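Local coordinates for protein putative glycyl-glycine endopeptidase lytM (Ruminococcus gnavus, PDB 3NYY) that is probably a metalloendopeptidase of the M23 (LytM-like) family, whose members typically cut peptide bridges of bacterial cell walls, at residues A79-Q82 against S83-I87; Y222-G226 against T227-S231; S62-Q65 against K66-R69; T26-V29 against Y30-A34. All coordinates share one frame; numbering follows the deposited sequence.

Contact 1 of 4, residues A79-Q82 against S83-I87. With SO4 (sulfate ion), chain F.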
loop_
_atom_site.group_PDB
_atom_site.type_symbol
_atom_site.label_atom_id
_atom_site.label_comp_id
_atom_site.label_asym_id
_atom_site.label_seq_id
_atom_site.Cartn_x
_atom_site.Cartn_y
_atom_site.Cartn_z
ATOM N N ALA A 79 -0.607 11.519 -31.151
ATOM C CA ALA A 79 -1.476 11.642 -29.956
ATOM C C ALA A 79 -1.042 10.717 -28.827
ATOM O O ALA A 79 -1.091 11.094 -27.656
ATOM C CB ALA A 79 -2.947 11.379 -30.329
ATOM N N TYR A 80 -0.662 9.497 -29.197
ATOM C CA TYR A 80 -0.244 8.499 -28.249
ATOM C C TYR A 80 1.001 8.862 -27.494
ATOM O O TYR A 80 1.022 8.756 -26.263
ATOM C CB TYR A 80 -0.027 7.173 -28.948
ATOM C CG TYR A 80 0.628 6.090 -28.144
ATOM C CD1 TYR A 80 -0.022 5.489 -27.075
ATOM C CD2 TYR A 80 1.897 5.645 -28.435
ATOM C CE1 TYR A 80 0.560 4.463 -26.356
ATOM C CE2 TYR A 80 2.484 4.610 -27.744
ATOM C CZ TYR A 80 1.821 4.010 -26.692
ATOM O OH TYR A 80 2.354 2.971 -25.965
ATOM N N VAL A 81 2.041 9.284 -28.206
ATOM C CA VAL A 81 3.294 9.637 -27.522
ATOM C C VAL A 81 3.104 10.917 -26.659
ATOM O O VAL A 81 3.747 11.069 -25.616
ATOM C CB VAL A 81 4.502 9.775 -28.487
ATOM C CG1 VAL A 81 4.386 11.035 -29.434
ATOM C CG2 VAL A 81 5.825 9.756 -27.694
ATOM N N GLN A 82 2.212 11.804 -27.088
ATOM C CA GLN A 82 1.930 13.002 -26.288
ATOM C C GLN A 82 1.318 12.562 -24.956
ATOM O O GLN A 82 1.687 13.129 -23.918
ATOM C CB GLN A 82 1.007 13.970 -27.011
ATOM C CG GLN A 82 0.567 15.163 -26.178
ATOM C CD GLN A 82 -0.378 16.053 -26.967
ATOM O OE1 GLN A 82 -1.364 15.583 -27.536
ATOM N NE2 GLN A 82 -0.053 17.337 -27.047
ATOM N N SER A 83 0.402 11.556 -24.967
ATOM C CA SER A 83 -0.186 11.054 -23.735
ATOM C C SER A 83 0.874 10.427 -22.813
ATOM O O SER A 83 0.884 10.694 -21.601
ATOM C CB SER A 83 -1.344 10.070 -23.984
ATOM O OG SER A 83 -2.382 10.730 -24.705
ATOM N N CYS A 84 1.772 9.619 -23.388
ATOM C CA CYS A 84 2.855 9.004 -22.621
ATOM C C CYS A 84 3.764 10.089 -22.027
ATOM O O CYS A 84 4.075 10.028 -20.831
ATOM C CB CYS A 84 3.676 8.063 -23.473
ATOM S SG CYS A 84 2.751 6.645 -24.130
ATOM N N ARG A 85 4.167 11.066 -22.833
ATOM C CA ARG A 85 5.025 12.133 -22.316
ATOM C C ARG A 85 4.319 13.023 -21.280
ATOM O O ARG A 85 4.939 13.512 -20.331
ATOM C CB ARG A 85 5.569 12.978 -23.464
ATOM C CG ARG A 85 6.612 12.254 -24.337
ATOM C CD ARG A 85 7.051 13.208 -25.398
ATOM N NE ARG A 85 8.101 12.612 -26.209
ATOM C CZ ARG A 85 8.130 12.551 -27.535
ATOM N NH1 ARG A 85 7.167 13.065 -28.286
ATOM N NH2 ARG A 85 9.173 11.966 -28.133
ATOM N N ALA A 86 2.999 13.188 -21.412
ATOM C CA ALA A 86 2.247 14.007 -20.449
ATOM C C ALA A 86 2.348 13.370 -19.045
ATOM O O ALA A 86 2.406 14.094 -18.056
ATOM C CB ALA A 86 0.784 14.131 -20.868
ATOM N N ILE A 87 2.346 12.036 -18.939
ATOM C CA ILE A 87 2.474 11.344 -17.663
ATOM C C ILE A 87 3.914 11.377 -17.139
ATOM O O ILE A 87 4.141 11.601 -15.955
ATOM C CB ILE A 87 1.991 9.897 -17.756
ATOM C CG1 ILE A 87 0.511 9.873 -18.104
ATOM C CG2 ILE A 87 2.202 9.046 -16.448
ATOM C CD1 ILE A 87 0.066 8.491 -18.558
HETATM S S SO4 F . 8.039 12.587 -31.762
HETATM O O1 SO4 F . 7.981 11.557 -30.719
HETATM O O2 SO4 F . 7.190 13.709 -31.377
HETATM O O3 SO4 F . 9.417 13.008 -31.918
HETATM O O4 SO4 F . 7.511 11.937 -32.965
#
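O1 of sulfate F, an ion probably from the crystallisation liquor, is gripped by both terminal nitrogens of Arg-85, at 3.0 Å from NH1 and 2.9 Å from NH2, while NH1 also reaches O2 of the same ion. The sulfate lies at the edge of the guanidinium, near its plane, with Trp-77 as a further donor. Val-81, one turn back along the helix, supports the charged group from a different direction: its CG2 sits over the centre of one guanidinium face, 3.6 Å from Arg-85 CZ. An arginine chain extended from CG to NE spans the distance from the helix to the anion. NH2 also forms a salt bridge with Asp-36, and this second anchor should help fix the rotation of the guanidinium.

These i to i+4 pairings belong to helix 77-88, in the region assigned to the LytM N-terminal domain. The shortest rungs of its backbone here run from Arg-85 N to Val-81 O and from Ala-86 N to Gln-82 O, each 2.8 Å. On the buried side a Cys sulfur-aromatic contact joins Tyr-80 and Cys-84. The ring swings under the sulfur because its CG stands anti to the backbone N (chi1 170°), and SG lies over one face, 4.0 Å from the Tyr-80 ring centroid and displaced toward the rim. The Tyr-80 hydroxyl is held by the carbonyl of Gly-42, and Trp-45 of helix 37-48 packs against both side chains.

Contact 2 of 4, residues Y222-G226 against T227-S231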
loop_
_atom_site.group_PDB
_atom_site.type_symbol
_atom_site.label_atom_id
_atom_site.label_comp_id
_atom_site.label_asym_id
_atom_site.label_seq_id
_atom_site.Cartn_x
_atom_site.Cartn_y
_atom_site.Cartn_z
ATOM N N TYR A 222 -4.440 12.816 -14.294
ATOM C CA TYR A 222 -5.567 12.779 -15.219
ATOM C C TYR A 222 -5.186 13.341 -16.582
ATOM O O TYR A 222 -4.544 14.409 -16.688
ATOM C CB TYR A 222 -6.769 13.598 -14.696
ATOM C CG TYR A 222 -7.392 13.050 -13.440
ATOM C CD1 TYR A 222 -6.772 13.230 -12.208
ATOM C CD2 TYR A 222 -8.575 12.322 -13.479
ATOM C CE1 TYR A 222 -7.341 12.738 -11.045
ATOM C CE2 TYR A 222 -9.151 11.817 -12.308
ATOM C CZ TYR A 222 -8.527 12.038 -11.105
ATOM O OH TYR A 222 -9.107 11.503 -9.938
ATOM N N LEU A 223 -5.634 12.642 -17.623
ATOM C CA LEU A 223 -5.513 13.115 -19.002
ATOM C C LEU A 223 -6.888 13.269 -19.588
ATOM O O LEU A 223 -7.766 12.475 -19.336
ATOM C CB LEU A 223 -4.750 12.088 -19.829
ATOM C CG LEU A 223 -3.263 11.869 -19.467
ATOM C CD1 LEU A 223 -2.664 10.767 -20.405
ATOM C CD2 LEU A 223 -2.521 13.135 -19.518
ATOM N N LYS A 224 -7.050 14.302 -20.393
ATOM C CA LYS A 224 -8.336 14.606 -20.999
ATOM C C LYS A 224 -8.504 13.839 -22.303
ATOM O O LYS A 224 -7.595 13.801 -23.128
ATOM C CB LYS A 224 -8.480 16.111 -21.176
ATOM C CG LYS A 224 -9.962 16.542 -21.204
ATOM C CD LYS A 224 -10.158 18.041 -21.009
ATOM C CE LYS A 224 -11.654 18.393 -21.073
ATOM N NZ LYS A 224 -11.841 19.882 -20.954
ATOM N N GLU A 225 -9.645 13.163 -22.459
ATOM C CA GLU A 225 -9.994 12.461 -23.689
ATOM C C GLU A 225 -11.418 12.865 -24.037
ATOM O O GLU A 225 -12.369 12.639 -23.263
ATOM C CB GLU A 225 -9.883 10.959 -23.510
ATOM C CG GLU A 225 -10.141 10.197 -24.791
ATOM C CD GLU A 225 -9.911 8.679 -24.661
ATOM O OE1 GLU A 225 -8.765 8.240 -24.824
ATOM O OE2 GLU A 225 -10.877 7.941 -24.414
ATOM N N GLY A 226 -11.574 13.549 -25.162
ATOM C CA GLY A 226 -12.827 14.221 -25.429
ATOM C C GLY A 226 -13.074 15.235 -24.308
ATOM O O GLY A 226 -12.168 15.971 -23.867
ATOM N N THR A 227 -14.296 15.256 -23.798
ATOM C CA THR A 227 -14.607 16.157 -22.695
ATOM C C THR A 227 -14.261 15.573 -21.315
ATOM O O THR A 227 -14.459 16.240 -20.296
ATOM C CB THR A 227 -16.117 16.461 -22.644
ATOM O OG1 THR A 227 -16.814 15.226 -22.370
ATOM C CG2 THR A 227 -16.640 17.053 -23.942
ATOM N N GLU A 228 -13.804 14.334 -21.246
ATOM C CA GLU A 228 -13.654 13.639 -19.971
ATOM C C GLU A 228 -12.229 13.663 -19.427
ATOM O O GLU A 228 -11.281 13.475 -20.170
ATOM C CB GLU A 228 -14.089 12.186 -20.164
ATOM C CG GLU A 228 -14.248 11.383 -18.883
ATOM C CD GLU A 228 -14.509 9.913 -19.167
ATOM O OE1 GLU A 228 -14.502 9.531 -20.360
ATOM O OE2 GLU A 228 -14.678 9.151 -18.181
ATOM N N GLU A 229 -12.095 13.841 -18.100
ATOM C CA GLU A 229 -10.799 13.691 -17.443
ATOM C C GLU A 229 -10.719 12.252 -17.006
ATOM O O GLU A 229 -11.623 11.768 -16.319
ATOM C CB GLU A 229 -10.694 14.624 -16.245
ATOM C CG GLU A 229 -10.641 16.101 -16.658
ATOM C CD GLU A 229 -9.300 16.548 -17.108
ATOM O OE1 GLU A 229 -8.381 15.720 -17.180
ATOM O OE2 GLU A 229 -9.158 17.731 -17.451
ATOM N N ILE A 230 -9.662 11.572 -17.441
ATOM C CA ILE A 230 -9.468 10.124 -17.252
ATOM C C ILE A 230 -8.297 9.919 -16.311
ATOM O O ILE A 230 -7.187 10.341 -16.624
ATOM C CB ILE A 230 -9.095 9.385 -18.587
ATOM C CG1 ILE A 230 -10.087 9.710 -19.710
ATOM C CG2 ILE A 230 -8.934 7.854 -18.396
ATOM C CD1 ILE A 230 -11.495 9.238 -19.450
ATOM N N SER A 231 -8.527 9.232 -15.201
ATOM C CA SER A 231 -7.427 8.887 -14.319
ATOM C C SER A 231 -6.547 7.770 -14.913
ATOM O O SER A 231 -7.030 6.832 -15.565
ATOM C CB SER A 231 -7.973 8.452 -12.954
ATOM O OG SER A 231 -8.813 7.291 -13.079
HETATM O O HOH W 1 -5.859 16.486 -17.998
#
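Leu-223 and Ile-230 exchange two backbone hydrogen bonds, Leu-223 N to Ile-230 O at 3.0 Å and Ile-230 N to Leu-223 O at 2.8 Å. Glu-225 and Glu-228 form the next such pair. There the bond from Glu-225 N to Glu-228 O is nearly straight at the acceptor, whereas Glu-228 N approaches Glu-225 O from above the carbonyl plane. Between these pairs, Lys-224 faces Glu-229 as a non-hydrogen-bonded pair, and the Lys-224 CA lies 3.3 Å from Glu-228 O in a CA-H...O contact.

The result is a beta hairpin of strands 216-225 and 228-232 in the M23 peptidase region, its two-residue loop a type II' turn with Gly-226 and Thr-227 at the corners. Gly-226 has the positive phi (60°) expected of the first corner in such a turn.

One water bridges the strands, donating to Tyr-222 O and to Glu-229 OE1, each at 2.8 Å. Glu-229 is bent at chi2 (-80°), which folds its carboxylate back over the neighbouring strand. Its OE2 rests against the Lys-224 methylene CD at 3.7 Å; Lys-224 NZ is 4.9 Å from Glu-229 OE2, so the opposite charges are near but not in contact.

On the face of Lys-224 and Glu-229, the Tyr-222 ring lies beside Ser-231, with CE2 3.6 Å from Ser-231 CB; the tyrosine hydroxyl bonds Gly-124 O and the serine hydroxyl bonds Glu-126. On the other face, Ser-14 holds the Glu-225 carboxylate, and Leu-223 packs on helix 77-88.

Contact 3 of 4, residues S62-Q65 against K66-R69. With SO4 (sulfate ion), chain F; SO4 (sulfate ion), chain G.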
loop_
_atom_site.group_PDB
_atom_site.type_symbol
_atom_site.label_atom_id
_atom_site.label_comp_id
_atom_site.label_asym_id
_atom_site.label_seq_id
_atom_site.Cartn_x
_atom_site.Cartn_y
_atom_site.Cartn_z
ATOM N N SER A 62 19.743 2.171 -28.185
ATOM C CA SER A 62 19.729 1.882 -29.616
ATOM C C SER A 62 18.486 1.062 -30.019
ATOM O O SER A 62 17.963 1.241 -31.100
ATOM C CB SER A 62 20.989 1.144 -30.055
ATOM O OG SER A 62 21.217 0.023 -29.233
ATOM N N GLY A 63 18.042 0.167 -29.142
ATOM C CA GLY A 63 16.809 -0.597 -29.377
ATOM C C GLY A 63 15.600 0.327 -29.487
ATOM O O GLY A 63 14.786 0.183 -30.385
ATOM N N PHE A 64 15.527 1.315 -28.602
ATOM C CA PHE A 64 14.408 2.263 -28.602
ATOM C C PHE A 64 14.474 3.238 -29.737
ATOM O O PHE A 64 13.445 3.576 -30.309
ATOM C CB PHE A 64 14.262 2.982 -27.254
ATOM C CG PHE A 64 13.657 2.096 -26.202
ATOM C CD1 PHE A 64 12.320 1.646 -26.332
ATOM C CD2 PHE A 64 14.410 1.606 -25.166
ATOM C CE1 PHE A 64 11.797 0.763 -25.384
ATOM C CE2 PHE A 64 13.861 0.751 -24.238
ATOM C CZ PHE A 64 12.553 0.350 -24.354
ATOM N N GLN A 65 15.673 3.657 -30.130
ATOM C CA GLN A 65 15.769 4.534 -31.283
ATOM C C GLN A 65 15.286 3.857 -32.571
ATOM O O GLN A 65 14.636 4.480 -33.423
ATOM C CB GLN A 65 17.199 5.083 -31.444
ATOM C CG GLN A 65 17.286 6.227 -32.438
ATOM C CD GLN A 65 16.568 7.497 -31.953
ATOM O OE1 GLN A 65 16.398 7.718 -30.745
ATOM N NE2 GLN A 65 16.178 8.351 -32.899
ATOM N N LYS A 66 15.624 2.579 -32.716
ATOM C CA LYS A 66 15.141 1.757 -33.814
ATOM C C LYS A 66 13.601 1.674 -33.838
ATOM O O LYS A 66 12.973 1.889 -34.873
ATOM C CB LYS A 66 15.771 0.365 -33.699
ATOM C CG LYS A 66 15.488 -0.581 -34.850
ATOM C CD LYS A 66 16.133 -1.940 -34.550
ATOM C CE LYS A 66 15.932 -2.961 -35.658
ATOM N NZ LYS A 66 16.967 -2.796 -36.715
ATOM N N LEU A 67 13.012 1.372 -32.681
ATOM C CA LEU A 67 11.544 1.340 -32.545
ATOM C C LEU A 67 10.949 2.676 -32.846
ATOM O O LEU A 67 9.923 2.753 -33.488
ATOM C CB LEU A 67 11.128 0.894 -31.154
ATOM C CG LEU A 67 11.319 -0.589 -30.863
ATOM C CD1 LEU A 67 11.139 -0.949 -29.374
ATOM C CD2 LEU A 67 10.415 -1.430 -31.790
ATOM N N TYR A 68 11.556 3.752 -32.347
ATOM C CA TYR A 68 11.054 5.083 -32.649
ATOM C C TYR A 68 10.970 5.371 -34.165
ATOM O O TYR A 68 9.950 5.865 -34.675
ATOM C CB TYR A 68 11.926 6.147 -31.967
ATOM C CG TYR A 68 11.621 7.554 -32.427
ATOM C CD1 TYR A 68 10.374 8.168 -32.167
ATOM C CD2 TYR A 68 12.565 8.274 -33.152
ATOM C CE1 TYR A 68 10.101 9.486 -32.630
ATOM C CE2 TYR A 68 12.296 9.580 -33.623
ATOM C CZ TYR A 68 11.061 10.173 -33.346
ATOM O OH TYR A 68 10.871 11.457 -33.821
ATOM N N ARG A 69 12.024 5.038 -34.887
ATOM C CA ARG A 69 12.047 5.335 -36.333
ATOM C C ARG A 69 10.964 4.569 -37.111
ATOM O O ARG A 69 10.472 5.043 -38.129
ATOM C CB ARG A 69 13.438 5.134 -36.906
ATOM C CG ARG A 69 14.423 6.240 -36.424
ATOM C CD ARG A 69 13.975 7.698 -36.753
ATOM N NE ARG A 69 13.997 8.057 -38.187
ATOM C CZ ARG A 69 15.103 8.352 -38.892
ATOM N NH1 ARG A 69 16.315 8.337 -38.331
ATOM N NH2 ARG A 69 15.001 8.661 -40.184
HETATM S S SO4 F . 8.039 12.587 -31.762
HETATM O O1 SO4 F . 7.981 11.557 -30.719
HETATM O O2 SO4 F . 7.190 13.709 -31.377
HETATM O O3 SO4 F . 9.417 13.008 -31.918
HETATM O O4 SO4 F . 7.511 11.937 -32.965
HETATM S S SO4 G . 23.402 1.413 -26.586
HETATM O O1 SO4 G . 23.366 0.668 -25.320
HETATM O O2 SO4 G . 23.598 2.853 -26.382
HETATM O O3 SO4 G . 24.508 0.886 -27.378
HETATM O O4 SO4 G . 22.129 1.228 -27.262
HETATM O O HOH W 2 17.100 8.064 -35.615
#
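Gln-65 and Tyr-68 lie side by side and point the same way, the amide plane turned 57° from the ring. A bend at chi2 (68°) brings the glutamine amide alongside the tyrosine, where NE2 comes within 3.6 Å of Tyr-68 CD2, oblique to the ring. The two ends of this amide are held differently: OE1 accepts from Arg-39, while NE2 donates to a water 2.9 Å away. That water also accepts from Arg-69 NH1, linking positions i and i+4 across one helical turn. Farther along the tyrosine, sulfate F stands at the ring edge, its O4 in the ring plane. The Tyr-68 hydroxyl bonds Arg-72, and its approach to sulfate O3, at 2.9 Å from OH, is weak and not settled.

Phe-64 and Leu-67 leave the helix on another side, their axes askew, and meet through their CD1 atoms at 4.2 Å. Near the start of the helix a second sulfate, G, is bound by the backbone N of Ser-62, 2.7 Å from its O4; both ions probably come from the crystallisation liquor.

All this belongs to helix 61-71. Its Phe-64 and Tyr-68 lean on Arg-39 of helix 37-48, and the Phe-64 ring also meets those of Phe-55 and of Tyr-30 from helix 25-31.

Contact 4 of 4, residues T26-V29 against Y30-A34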
loop_
_atom_site.group_PDB
_atom_site.type_symbol
_atom_site.label_atom_id
_atom_site.label_comp_id
_atom_site.label_asym_id
_atom_site.label_seq_id
_atom_site.Cartn_x
_atom_site.Cartn_y
_atom_site.Cartn_z
ATOM N N THR A 26 12.675 -4.485 -15.179
ATOM C CA THR A 26 13.696 -4.229 -16.226
ATOM C C THR A 26 13.500 -2.847 -16.833
ATOM O O THR A 26 14.435 -2.045 -16.962
ATOM C CB THR A 26 13.637 -5.308 -17.335
ATOM O OG1 THR A 26 14.017 -6.557 -16.752
ATOM C CG2 THR A 26 14.571 -4.997 -18.502
HETATM N N MSE A 27 12.248 -2.556 -17.188
HETATM C CA MSE A 27 11.903 -1.257 -17.735
HETATM C C MSE A 27 12.038 -0.138 -16.684
HETATM O O MSE A 27 12.439 0.968 -17.015
HETATM C CB MSE A 27 10.494 -1.333 -18.350
HETATM C CG MSE A 27 10.149 -0.223 -19.287
HETATM SE SE MSE A 27 11.427 -0.017 -20.722
HETATM C CE MSE A 27 11.997 -1.816 -20.915
ATOM N N GLN A 28 11.703 -0.397 -15.412
ATOM C CA GLN A 28 11.902 0.645 -14.393
ATOM C C GLN A 28 13.372 1.052 -14.272
ATOM O O GLN A 28 13.684 2.225 -14.189
ATOM C CB GLN A 28 11.370 0.247 -13.006
ATOM C CG GLN A 28 9.897 0.511 -12.846
ATOM C CD GLN A 28 9.511 1.992 -12.735
ATOM O OE1 GLN A 28 10.357 2.884 -12.647
ATOM N NE2 GLN A 28 8.216 2.233 -12.693
ATOM N N VAL A 29 14.265 0.072 -14.310
ATOM C CA VAL A 29 15.683 0.372 -14.264
ATOM C C VAL A 29 16.068 1.186 -15.490
ATOM O O VAL A 29 16.771 2.190 -15.376
ATOM C CB VAL A 29 16.532 -0.919 -14.203
ATOM C CG1 VAL A 29 18.036 -0.609 -14.377
ATOM C CG2 VAL A 29 16.263 -1.719 -12.891
ATOM N N TYR A 30 15.547 0.789 -16.658
ATOM C CA TYR A 30 15.913 1.483 -17.892
ATOM C C TYR A 30 15.426 2.914 -17.869
ATOM O O TYR A 30 16.141 3.832 -18.274
ATOM C CB TYR A 30 15.400 0.715 -19.129
ATOM C CG TYR A 30 15.605 1.552 -20.378
ATOM C CD1 TYR A 30 16.799 1.533 -21.081
ATOM C CD2 TYR A 30 14.608 2.422 -20.781
ATOM C CE1 TYR A 30 16.958 2.365 -22.199
ATOM C CE2 TYR A 30 14.764 3.249 -21.818
ATOM C CZ TYR A 30 15.914 3.214 -22.542
ATOM O OH TYR A 30 15.988 4.094 -23.606
ATOM N N LEU A 31 14.196 3.119 -17.410
ATOM C CA LEU A 31 13.559 4.445 -17.482
ATOM C C LEU A 31 14.284 5.512 -16.672
ATOM O O LEU A 31 14.318 6.664 -17.076
ATOM C CB LEU A 31 12.073 4.342 -17.111
ATOM C CG LEU A 31 11.218 3.717 -18.209
ATOM C CD1 LEU A 31 9.793 3.401 -17.647
ATOM C CD2 LEU A 31 11.118 4.605 -19.474
ATOM N N LYS A 32 14.923 5.110 -15.590
ATOM C CA LYS A 32 15.668 6.081 -14.765
ATOM C C LYS A 32 16.821 6.757 -15.522
ATOM O O LYS A 32 17.259 7.841 -15.114
ATOM C CB LYS A 32 16.272 5.427 -13.540
ATOM C CG LYS A 32 15.292 4.734 -12.601
ATOM C CD LYS A 32 14.611 5.650 -11.606
ATOM C CE LYS A 32 14.347 4.882 -10.276
ATOM N NZ LYS A 32 13.475 3.653 -10.429
ATOM N N GLN A 33 17.320 6.105 -16.577
ATOM C CA GLN A 33 18.430 6.651 -17.362
ATOM C C GLN A 33 18.007 7.164 -18.734
ATOM O O GLN A 33 18.843 7.581 -19.531
ATOM C CB GLN A 33 19.523 5.588 -17.494
ATOM C CG GLN A 33 20.004 5.074 -16.142
ATOM C CD GLN A 33 20.380 6.196 -15.200
ATOM O OE1 GLN A 33 21.185 7.064 -15.538
ATOM N NE2 GLN A 33 19.796 6.188 -14.007
ATOM N N ALA A 34 16.699 7.151 -19.026
ATOM C CA ALA A 34 16.228 7.476 -20.356
ATOM C C ALA A 34 16.053 8.975 -20.488
ATOM O O ALA A 34 15.476 9.579 -19.625
ATOM C CB ALA A 34 14.890 6.775 -20.631
HETATM O O HOH W 3 18.503 3.033 -13.660
#
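With CG anti to the backbone N (chi1 -163°) and the chain turned at chi2, selenomethionine Met-27, in the conformer described here, carries its selenium, a labelling replacement for sulfur, alongside the Tyr-30 ring, whose chi1 of 171° sends it the same way. In that conformer SE lies 4.0 Å from Tyr-30 CD2 and 5.0 Å from the ring centroid, an oblique Met-aromatic contact. The CG of Met-27 meets Leu-31 CD1 at 4.0 Å, so Met-27 touches both its i+3 and i+4 neighbours.

Leu-31 N bonds Met-27 O at 2.8 Å, whereas the bonds of Lys-32 N to Gln-28 O (3.4 Å) and to Val-29 O are weak. A type I turn spans Leu-31 to Ala-34, and a water donates to Val-29 O from 2.6 Å. Lys-32 folds back across Gln-28, laying CG 3.4 Å from Gln-28 O, while its ammonium forms a salt bridge with Glu-242 and the Gln-28 amide nitrogen bonds Pro-236 O.

Helix 25-31 packs against several elements: Gln-28 rests on helix 235-240, Leu-31 on Pro-37 and Val-41 of helix 37-48, and Tyr-30 on Pro-61 of helix 61-71, its hydroxyl bonded to Asp-40.

From the N terminus the chain passes contact 4, contact 3, contact 1 and then contact 2. They follow in series, with none nested or crossed. Contact 2 closes a hairpin turn; contacts 1 and 3 bridge successive turns within single helices, and contact 4 runs from helix 25-31 into a type I turn. Contacts 4 and 3 meet directly, Phe-64 CD2 packing 3.3 Å from Tyr-30 OH, which joins helices 25-31 and 61-71. Contacts 3 and 1 do not touch but share sulfate F. Contact 1 then packs on contact 2, with Ala-86 CB 3.7 Å from Leu-223 CD2, tying a helix of the LytM N-terminal region to the sheet of the M23 peptidase region.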